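PDB 3QO8: serine--tRNA ligase, cytoplasmic from Candida albicans, which catalyses the two-step attachment of serine to tRNA(Ser), first activating serine with ATP to Ser-AMP and then passing it to the acceptor end of the tRNA. Local coordinates for residues Lys19-Lys24 / Asn110-Ser115; Leu127-Thr132 / Tyr334-Ile339; Lys311-Phe316 / Ala348-Asp353. All coordinates share one frame; numbering follows the deposited sequence.

Interaction 1: residues Lys19-Lys24 / Asn110-Ser115; sequences KASQKK and NIVHES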
loop_
_atom_site.group_PDB
_atom_site.type_symbol
_atom_site.label_atom_id
_atom_site.label_comp_id
_atom_site.label_asym_id
_atom_site.label_seq_id
_atom_site.Cartn_x
_atom_site.Cartn_y
_atom_site.Cartn_z
ATOM N N LYS A 19 -22.850 30.854 10.754
ATOM C CA LYS A 19 -23.344 30.414 12.058
ATOM C C LYS A 19 -24.476 29.396 11.903
ATOM O O LYS A 19 -24.541 28.404 12.630
ATOM C CB LYS A 19 -23.856 31.598 12.888
ATOM C CG LYS A 19 -22.780 32.536 13.413
ATOM C CD LYS A 19 -23.256 33.212 14.690
ATOM C CE LYS A 19 -22.357 34.364 15.110
ATOM N NZ LYS A 19 -22.727 35.634 14.424
ATOM N N ALA A 20 -25.385 29.662 10.972
ATOM C CA ALA A 20 -26.487 28.740 10.715
ATOM C C ALA A 20 -25.912 27.401 10.268
ATOM O O ALA A 20 -26.387 26.346 10.672
ATOM C CB ALA A 20 -27.421 29.301 9.662
ATOM N N SER A 21 -24.869 27.446 9.442
ATOM C CA SER A 21 -24.278 26.220 8.934
ATOM C C SER A 21 -23.651 25.448 10.081
ATOM O O SER A 21 -23.856 24.240 10.206
ATOM C CB SER A 21 -23.214 26.519 7.868
ATOM O OG SER A 21 -22.643 25.319 7.380
ATOM N N GLN A 22 -22.886 26.147 10.920
ATOM C CA GLN A 22 -22.256 25.515 12.083
ATOM C C GLN A 22 -23.293 24.805 12.952
ATOM O O GLN A 22 -23.063 23.703 13.457
ATOM C CB GLN A 22 -21.495 26.550 12.911
ATOM C CG GLN A 22 -20.181 27.021 12.250
ATOM C CD GLN A 22 -19.203 25.884 12.039
ATOM O OE1 GLN A 22 -19.130 25.303 10.958
ATOM N NE2 GLN A 22 -18.454 25.551 13.079
ATOM N N LYS A 23 -24.436 25.456 13.117
ATOM C CA LYS A 23 -25.521 24.918 13.927
ATOM C C LYS A 23 -26.054 23.632 13.311
ATOM O O LYS A 23 -26.220 22.626 14.003
ATOM C CB LYS A 23 -26.633 25.957 14.050
ATOM C CG LYS A 23 -27.463 25.860 15.317
ATOM C CD LYS A 23 -28.173 27.183 15.561
ATOM C CE LYS A 23 -27.188 28.344 15.397
ATOM N NZ LYS A 23 -27.820 29.689 15.516
ATOM N N LYS A 24 -26.311 23.663 12.005
ATOM C CA LYS A 24 -26.746 22.468 11.277
ATOM C C LYS A 24 -25.752 21.322 11.420
ATOM O O LYS A 24 -26.142 20.159 11.483
ATOM C CB LYS A 24 -26.934 22.780 9.795
ATOM C CG LYS A 24 -28.048 23.758 9.503
ATOM C CD LYS A 24 -28.288 23.844 8.018
ATOM C CE LYS A 24 -29.210 24.985 7.663
ATOM N NZ LYS A 24 -29.232 25.134 6.177
ATOM N N ASN A 110 -17.412 23.611 5.800
ATOM C CA ASN A 110 -17.955 24.247 4.610
ATOM C C ASN A 110 -19.437 24.605 4.835
ATOM O O ASN A 110 -20.117 23.984 5.663
ATOM C CB ASN A 110 -17.813 23.287 3.426
ATOM C CG ASN A 110 -17.849 23.997 2.093
ATOM O OD1 ASN A 110 -18.016 25.208 2.033
ATOM N ND2 ASN A 110 -17.666 23.243 1.013
ATOM N N ILE A 111 -19.936 25.602 4.109
ATOM C CA ILE A 111 -21.343 25.994 4.236
ATOM C C ILE A 111 -22.258 24.887 3.746
ATOM O O ILE A 111 -22.221 24.512 2.573
ATOM C CB ILE A 111 -21.671 27.255 3.422
ATOM C CG1 ILE A 111 -20.747 28.407 3.818
ATOM C CG2 ILE A 111 -23.152 27.636 3.595
ATOM C CD1 ILE A 111 -20.597 28.550 5.290
ATOM N N VAL A 112 -23.081 24.365 4.644
ATOM C CA VAL A 112 -24.037 23.336 4.270
ATOM C C VAL A 112 -25.074 23.865 3.287
ATOM O O VAL A 112 -25.738 24.871 3.534
ATOM C CB VAL A 112 -24.756 22.750 5.492
ATOM C CG1 VAL A 112 -25.749 21.704 5.036
ATOM C CG2 VAL A 112 -23.736 22.156 6.452
ATOM N N HIS A 113 -25.202 23.165 2.169
ATOM C CA HIS A 113 -26.119 23.558 1.119
ATOM C C HIS A 113 -27.552 23.569 1.650
ATOM O O HIS A 113 -27.959 22.688 2.412
ATOM C CB HIS A 113 -25.979 22.610 -0.068
ATOM C CG HIS A 113 -26.690 23.074 -1.298
ATOM N ND1 HIS A 113 -27.890 22.534 -1.709
ATOM C CD2 HIS A 113 -26.378 24.031 -2.201
ATOM C CE1 HIS A 113 -28.280 23.131 -2.820
ATOM N NE2 HIS A 113 -27.381 24.041 -3.142
ATOM N N GLU A 114 -28.305 24.590 1.259
ATOM C CA GLU A 114 -29.675 24.774 1.746
ATOM C C GLU A 114 -30.598 23.584 1.534
ATOM O O GLU A 114 -31.611 23.449 2.220
ATOM C CB GLU A 114 -30.295 26.020 1.112
ATOM C CG GLU A 114 -29.732 27.318 1.656
ATOM C CD GLU A 114 -30.088 27.537 3.117
ATOM O OE1 GLU A 114 -30.909 26.759 3.653
ATOM O OE2 GLU A 114 -29.551 28.490 3.729
ATOM N N SER A 115 -30.266 22.721 0.586
ATOM C CA SER A 115 -31.127 21.585 0.294
ATOM C C SER A 115 -30.905 20.411 1.249
ATOM O O SER A 115 -31.667 19.456 1.223
ATOM C CB SER A 115 -30.933 21.116 -1.143
ATOM O OG SER A 115 -29.697 20.435 -1.281
HETATM O O HOH W 1 -29.467 22.803 4.850
HETATM O O HOH W 2 -26.419 25.905 5.876
#
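Ser-21, on the inner side of helix 15-25, meets the backbone of Val-112 in the extended chain that follows helix 74-107. The hydrogen bonding here is compact: the amide N of Val-112 donates to OG of Ser-21 at 2.9 Å, with an almost straight N-H...O angle of 170°. With OG anti to the backbone N (chi1 180°), the hydroxyl leaves the helix toward the loop. A serine suits the spot because its short arm lets the chain come close while giving a buried amide, in a segment without regular structure, an acceptor.

Van der Waals contact is slight. CG2 of Val-112 rests 3.5 Å from OG of Ser-21, and between carbons CD1 of Ile-111 approaches CB of Ser-21 at 4.2 Å.

Charge and water make up the rest. Lys-24 sends its extended chain one helical turn further along, and its NZ forms a weak, long salt bridge to OE1 of Glu-114 at 3.4 Å, the two side chains crossing at about a right angle. The same NZ donates to two waters, which pass hydrogen bonds to the carbonyl oxygens of Val-112 and His-113.

Both segments belong to the N-terminal tRNA-binding region. Helix 15-25 is covered here by the connection from helix 74-107 to strand 126-131, while Asn-110 bonds through ND2 to Thr-374 and Ala-347 of the catalytic core.

Interaction 2: residues Leu127-Thr132 / Tyr334-Ile339; sequences LVRTWT and YRVVGI
A classic beta bulge sets two residues, Val-128 and Arg-129, opposite the single Val-336 where strand 127-131 runs antiparallel to strand 334-338 at the edge of the large class II synthetase sheet. The carbonyl O of Val-336 accepts two amides: N of Val-128 at 2.8 Å, in the carbonyl plane, and N of Arg-129 at a longer 3.3 Å, tilted from that plane. Beyond the bulge regular pairing resumes, with N of Val-336 donating to O of Arg-129, and Trp-131 and Tyr-334 exchanging two backbone bonds.

Trp-131 and Tyr-334 carry the largest side-chain contact. The two planes are inclined by only 21°, yet little of one ring lies over the other; instead CB of Trp-131 sits over the tyrosine face in a CH-pi contact. Tyr-334 holds CG between its backbone N and carbonyl carbon (chi1 62°), which turns the ring back beneath its cross-strand neighbour. Beta-branched Val-336 suits its extended backbone; Val-128 takes a helix-like backbone turn at the bulge, and its CB meets CG1 of Val-336. On the face with Val-337, CD1 of Leu-127 packs on the aliphatic part of Arg-335.

Farther out, helix 312-329 fixes the polar ends: Glu-324 forms a salt bridge with Arg-129 and, together with Gln-328, hydrogen-bonds the hydroxyl of Tyr-334. Glu-355 holds Arg-335. Trp-131 helps line a pocket for the bound 5'-O-(N-(L-seryl)-sulfamoyl)adenosine, and the strand pairing probably helps to position it. Between the two aromatic side chains the shortest distance is 3.4 Å, from CB of Trp-131 to CZ of Tyr-334.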
loop_
_atom_site.group_PDB
_atom_site.type_symbol
_atom_site.label_atom_id
_atom_site.label_comp_id
_atom_site.label_asym_id
_atom_site.label_seq_id
_atom_site.Cartn_x
_atom_site.Cartn_y
_atom_site.Cartn_z
ATOM N N LEU A 127 -34.551 10.195 1.485
ATOM C CA LEU A 127 -34.597 9.059 0.575
ATOM C C LEU A 127 -34.758 9.617 -0.821
ATOM O O LEU A 127 -35.842 10.047 -1.206
ATOM C CB LEU A 127 -35.740 8.095 0.917
ATOM C CG LEU A 127 -35.870 6.902 -0.043
ATOM C CD1 LEU A 127 -34.599 6.029 -0.046
ATOM C CD2 LEU A 127 -37.104 6.052 0.261
ATOM N N VAL A 128 -33.655 9.653 -1.562
ATOM C CA VAL A 128 -33.611 10.332 -2.855
ATOM C C VAL A 128 -34.179 9.461 -3.975
ATOM O O VAL A 128 -35.061 9.887 -4.714
ATOM C CB VAL A 128 -32.166 10.780 -3.208
ATOM C CG1 VAL A 128 -32.107 11.377 -4.609
ATOM C CG2 VAL A 128 -31.660 11.779 -2.178
ATOM N N ARG A 129 -33.682 8.236 -4.084
ATOM C CA ARG A 129 -34.096 7.338 -5.153
ATOM C C ARG A 129 -33.912 5.911 -4.697
ATOM O O ARG A 129 -33.064 5.626 -3.848
ATOM C CB ARG A 129 -33.243 7.565 -6.410
ATOM C CG ARG A 129 -33.702 8.703 -7.296
ATOM C CD ARG A 129 -32.854 8.807 -8.567
ATOM N NE ARG A 129 -31.457 9.130 -8.289
ATOM C CZ ARG A 129 -31.009 10.362 -8.071
ATOM N NH1 ARG A 129 -31.851 11.389 -8.085
ATOM N NH2 ARG A 129 -29.722 10.571 -7.833
ATOM N N THR A 130 -34.700 5.012 -5.271
ATOM C CA THR A 130 -34.528 3.586 -5.043
ATOM C C THR A 130 -34.461 2.901 -6.401
ATOM O O THR A 130 -35.060 3.370 -7.365
ATOM C CB THR A 130 -35.698 2.994 -4.221
ATOM O OG1 THR A 130 -35.826 3.708 -2.987
ATOM C CG2 THR A 130 -35.437 1.541 -3.907
ATOM N N TRP A 131 -33.729 1.800 -6.488
ATOM C CA TRP A 131 -33.665 1.043 -7.733
ATOM C C TRP A 131 -33.586 -0.449 -7.450
ATOM O O TRP A 131 -32.858 -0.875 -6.560
ATOM C CB TRP A 131 -32.460 1.469 -8.587
ATOM C CG TRP A 131 -32.413 0.760 -9.920
ATOM C CD1 TRP A 131 -33.085 1.114 -11.062
ATOM C CD2 TRP A 131 -31.676 -0.427 -10.242
ATOM N NE1 TRP A 131 -32.798 0.226 -12.074
ATOM C CE2 TRP A 131 -31.932 -0.724 -11.600
ATOM C CE3 TRP A 131 -30.803 -1.255 -9.523
ATOM C CZ2 TRP A 131 -31.370 -1.827 -12.242
ATOM C CZ3 TRP A 131 -30.233 -2.341 -10.166
ATOM C CH2 TRP A 131 -30.526 -2.623 -11.509
ATOM N N THR A 132 -34.352 -1.241 -8.196
ATOM C CA THR A 132 -34.196 -2.688 -8.157
ATOM C C THR A 132 -33.975 -3.227 -9.554
ATOM O O THR A 132 -34.483 -2.685 -10.531
ATOM C CB THR A 132 -35.424 -3.430 -7.545
ATOM O OG1 THR A 132 -36.627 -2.969 -8.172
ATOM C CG2 THR A 132 -35.496 -3.203 -6.038
ATOM N N TYR A 334 -30.303 -0.884 -4.896
ATOM C CA TYR A 334 -29.719 0.126 -4.022
ATOM C C TYR A 334 -30.713 1.230 -3.730
ATOM O O TYR A 334 -31.775 1.292 -4.338
ATOM C CB TYR A 334 -28.443 0.727 -4.647
ATOM C CG TYR A 334 -28.713 1.439 -5.959
ATOM C CD1 TYR A 334 -29.208 2.736 -5.977
ATOM C CD2 TYR A 334 -28.486 0.804 -7.178
ATOM C CE1 TYR A 334 -29.488 3.388 -7.191
ATOM C CE2 TYR A 334 -28.754 1.446 -8.391
ATOM C CZ TYR A 334 -29.264 2.731 -8.385
ATOM O OH TYR A 334 -29.532 3.360 -9.573
ATOM N N ARG A 335 -30.361 2.096 -2.788
ATOM C CA ARG A 335 -31.047 3.365 -2.628
ATOM C C ARG A 335 -30.006 4.474 -2.544
ATOM O O ARG A 335 -28.876 4.235 -2.126
ATOM C CB ARG A 335 -31.913 3.370 -1.365
ATOM C CG ARG A 335 -31.144 3.144 -0.070
ATOM C CD ARG A 335 -32.078 3.256 1.156
ATOM N NE ARG A 335 -31.333 3.215 2.415
ATOM C CZ ARG A 335 -31.874 2.964 3.609
ATOM N NH1 ARG A 335 -33.173 2.728 3.720
ATOM N NH2 ARG A 335 -31.112 2.953 4.699
ATOM N N VAL A 336 -30.389 5.672 -2.961
ATOM C CA VAL A 336 -29.548 6.863 -2.801
ATOM C C VAL A 336 -30.158 7.742 -1.714
ATOM O O VAL A 336 -31.367 8.044 -1.740
ATOM C CB VAL A 336 -29.463 7.649 -4.114
ATOM C CG1 VAL A 336 -28.630 8.932 -3.936
ATOM C CG2 VAL A 336 -28.855 6.772 -5.212
ATOM N N VAL A 337 -29.336 8.139 -0.750
ATOM C CA VAL A 337 -29.819 8.928 0.379
ATOM C C VAL A 337 -29.055 10.227 0.553
ATOM O O VAL A 337 -27.834 10.269 0.399
ATOM C CB VAL A 337 -29.785 8.118 1.706
ATOM C CG1 VAL A 337 -30.678 6.881 1.597
ATOM C CG2 VAL A 337 -28.364 7.703 2.056
ATOM N N GLY A 338 -29.781 11.286 0.888
ATOM C CA GLY A 338 -29.182 12.577 1.159
ATOM C C GLY A 338 -28.795 12.654 2.622
ATOM O O GLY A 338 -29.653 12.701 3.500
ATOM N N ILE A 339 -27.493 12.674 2.881
ATOM C CA ILE A 339 -26.969 12.619 4.242
ATOM C C ILE A 339 -27.295 13.883 5.050
ATOM O O ILE A 339 -27.119 15.006 4.561
ATOM C CB ILE A 339 -25.427 12.375 4.225
ATOM C CG1 ILE A 339 -25.102 11.079 3.481
ATOM C CG2 ILE A 339 -24.870 12.326 5.642
ATOM C CD1 ILE A 339 -25.738 9.819 4.112
#

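Interaction 3: residues Lys311-Phe316 / Ala348-Asp353; sequences KSWEEF and AAKKYD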
loop_
_atom_site.group_PDB
_atom_site.type_symbol
_atom_site.label_atom_id
_atom_site.label_comp_id
_atom_site.label_asym_id
_atom_site.label_seq_id
_atom_site.Cartn_x
_atom_site.Cartn_y
_atom_site.Cartn_z
ATOM N N LYS A 311 -20.763 25.276 -12.173
ATOM C CA LYS A 311 -21.171 24.014 -12.789
ATOM C C LYS A 311 -21.124 22.810 -11.856
ATOM O O LYS A 311 -21.435 21.689 -12.269
ATOM C CB LYS A 311 -20.354 23.759 -14.066
ATOM C CG LYS A 311 -20.642 24.789 -15.162
ATOM C CD LYS A 311 -19.651 24.732 -16.321
ATOM C CE LYS A 311 -19.919 23.552 -17.243
ATOM N NZ LYS A 311 -19.028 23.566 -18.446
ATOM N N SER A 312 -20.758 23.031 -10.597
ATOM C CA SER A 312 -20.507 21.897 -9.715
ATOM C C SER A 312 -21.779 21.150 -9.356
ATOM O O SER A 312 -21.768 19.929 -9.202
ATOM C CB SER A 312 -19.782 22.331 -8.444
ATOM O OG SER A 312 -20.569 23.246 -7.714
ATOM N N TRP A 313 -22.882 21.874 -9.195
ATOM C CA TRP A 313 -24.106 21.204 -8.784
ATOM C C TRP A 313 -24.647 20.264 -9.866
ATOM O O TRP A 313 -25.112 19.164 -9.569
ATOM C CB TRP A 313 -25.143 22.207 -8.263
ATOM C CG TRP A 313 -24.586 22.947 -7.080
ATOM C CD1 TRP A 313 -24.159 24.245 -7.047
ATOM C CD2 TRP A 313 -24.326 22.408 -5.774
ATOM N NE1 TRP A 313 -23.672 24.552 -5.798
ATOM C CE2 TRP A 313 -23.765 23.444 -4.998
ATOM C CE3 TRP A 313 -24.515 21.153 -5.187
ATOM C CZ2 TRP A 313 -23.403 23.266 -3.662
ATOM C CZ3 TRP A 313 -24.146 20.976 -3.860
ATOM C CH2 TRP A 313 -23.603 22.027 -3.112
ATOM N N GLU A 314 -24.553 20.681 -11.118
ATOM C CA GLU A 314 -24.874 19.803 -12.237
ATOM C C GLU A 314 -23.898 18.618 -12.293
ATOM O O GLU A 314 -24.291 17.486 -12.565
ATOM C CB GLU A 314 -24.830 20.595 -13.545
ATOM C CG GLU A 314 -25.141 19.791 -14.793
ATOM C CD GLU A 314 -25.023 20.621 -16.066
ATOM O OE1 GLU A 314 -23.964 21.261 -16.276
ATOM O OE2 GLU A 314 -25.994 20.636 -16.855
ATOM N N GLU A 315 -22.621 18.873 -12.022
ATOM C CA GLU A 315 -21.640 17.790 -12.032
ATOM C C GLU A 315 -21.922 16.765 -10.936
ATOM O O GLU A 315 -21.761 15.562 -11.154
ATOM C CB GLU A 315 -20.224 18.327 -11.859
ATOM C CG GLU A 315 -19.151 17.240 -12.045
ATOM C CD GLU A 315 -19.084 16.712 -13.471
ATOM O OE1 GLU A 315 -19.433 17.468 -14.405
ATOM O OE2 GLU A 315 -18.673 15.543 -13.659
ATOM N N PHE A 316 -22.319 17.250 -9.757
ATOM C CA PHE A 316 -22.669 16.369 -8.632
ATOM C C PHE A 316 -23.735 15.358 -9.070
ATOM O O PHE A 316 -23.631 14.162 -8.781
ATOM C CB PHE A 316 -23.176 17.218 -7.448
ATOM C CG PHE A 316 -23.670 16.415 -6.263
ATOM C CD1 PHE A 316 -22.818 16.083 -5.228
ATOM C CD2 PHE A 316 -25.007 16.036 -6.169
ATOM C CE1 PHE A 316 -23.273 15.363 -4.120
ATOM C CE2 PHE A 316 -25.473 15.302 -5.064
ATOM C CZ PHE A 316 -24.608 14.975 -4.039
ATOM N N ALA A 348 -17.486 18.822 2.851
ATOM C CA ALA A 348 -18.685 18.600 2.052
ATOM C C ALA A 348 -19.761 19.648 2.306
ATOM O O ALA A 348 -20.149 19.874 3.451
ATOM C CB ALA A 348 -19.244 17.199 2.317
ATOM N N ALA A 349 -20.238 20.284 1.235
ATOM C CA ALA A 349 -21.409 21.148 1.316
ATOM C C ALA A 349 -22.679 20.311 1.144
ATOM O O ALA A 349 -23.741 20.694 1.618
ATOM C CB ALA A 349 -21.355 22.253 0.261
ATOM N N LYS A 350 -22.551 19.168 0.474
ATOM C CA LYS A 350 -23.674 18.257 0.244
ATOM C C LYS A 350 -23.118 16.874 -0.028
ATOM O O LYS A 350 -22.105 16.746 -0.726
ATOM C CB LYS A 350 -24.486 18.719 -0.969
ATOM C CG LYS A 350 -25.736 17.886 -1.260
ATOM C CD LYS A 350 -26.463 18.407 -2.488
ATOM C CE LYS A 350 -27.739 17.614 -2.770
ATOM N NZ LYS A 350 -28.796 17.773 -1.717
ATOM N N LYS A 351 -23.775 15.838 0.493
ATOM C CA LYS A 351 -23.333 14.471 0.253
ATOM C C LYS A 351 -24.498 13.502 0.025
ATOM O O LYS A 351 -25.497 13.543 0.743
ATOM C CB LYS A 351 -22.487 13.986 1.426
ATOM C CG LYS A 351 -21.910 12.595 1.244
ATOM C CD LYS A 351 -20.854 12.338 2.289
ATOM C CE LYS A 351 -21.387 11.453 3.382
ATOM N NZ LYS A 351 -20.425 11.359 4.503
ATOM N N TYR A 352 -24.363 12.646 -0.985
ATOM C CA TYR A 352 -25.300 11.546 -1.227
ATOM C C TYR A 352 -24.551 10.258 -1.018
ATOM O O TYR A 352 -23.421 10.126 -1.483
ATOM C CB TYR A 352 -25.792 11.527 -2.675
ATOM C CG TYR A 352 -26.956 12.434 -3.018
ATOM C CD1 TYR A 352 -27.477 13.334 -2.100
ATOM C CD2 TYR A 352 -27.533 12.382 -4.282
ATOM C CE1 TYR A 352 -28.534 14.157 -2.440
ATOM C CE2 TYR A 352 -28.578 13.197 -4.627
ATOM C CZ TYR A 352 -29.079 14.080 -3.709
ATOM O OH TYR A 352 -30.131 14.883 -4.080
ATOM N N ASP A 353 -25.178 9.290 -0.360
ATOM C CA ASP A 353 -24.602 7.957 -0.305
ATOM C C ASP A 353 -25.459 7.027 -1.159
ATOM O O ASP A 353 -26.690 7.168 -1.220
ATOM C CB ASP A 353 -24.560 7.423 1.133
ATOM C CG ASP A 353 -23.426 8.019 1.959
ATOM O OD1 ASP A 353 -22.729 8.946 1.480
ATOM O OD2 ASP A 353 -23.247 7.562 3.107
#
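Lys-350 lies against two aromatic rings of helix 312-316, and its long aliphatic chain supplies most of the strand's side of the contact. Its CB begins in the plane of the Trp-313 ring, at the edge, 3.7 Å from CZ3 of Trp-313. CG of Lys-350, anti to the backbone N, carries the chain onward past CZ of Phe-316 at 4.2 Å. CD of Lys-350 then stands between the two aromatics, 3.7 Å from CZ3 of Trp-313 and over one face of the Phe-316 ring, toward its rim. CE of Lys-350 comes to 4.0 Å from CE2 of Phe-316. A bend at the last torsion of Lys-350 (chi4 66°) brings NZ to its hydrogen bond with OG of Ser-115. Lysine therefore suits the place twice: methylenes for the rings and an amine that reaches a polar partner beyond them.

Phe-316 is also engaged at its far edge. It makes a T-shaped stack with Tyr-352, its edge directed at the tyrosine face, with planes at 72° and centroids 4.9 Å apart; CE2 of Phe-316 lies over the centre of the Tyr-352 ring. Ala-349, small enough to sit beside the indole, meets CH2 of Trp-313 with its CB at 4.1 Å.

The axes of helix 312-316 and strand 350-353 run nearly parallel, at 8°, and 11.2 Å apart, a gap filled by these side chains. Helix 312-329 thus covers one face of the class II antiparallel sheet: Phe-316 also touches Cys-370 of strand 363-372, which pairs with strand 350-358, and Leu-401 of strand 399-404, the next one beyond it.

Overall arrangement
From the N terminus, helix 15-25 is followed by two long helices of the tRNA-binding arm, and interaction 1 closes that excursion where the chain returns at 110-115. Strand 126-131 enters the catalytic core, and interaction 2 closes a loop of some 200 residues by pairing it with strand 334-338. Interaction 3 opens within that loop, at helix 312-329, and ends beyond it, on strand 350-358, so interactions 2 and 3 cross. Strands 334-338 and 350-358 are neighbours, joined by backbone bonds such as Val-337 N to Asp-353 O and Ile-339 N to Lys-351 O. Interaction 1 abuts interaction 3 through His-113, whose backbone N bonds O of Ala-349 and whose ring packs on Trp-313, linking arm to core.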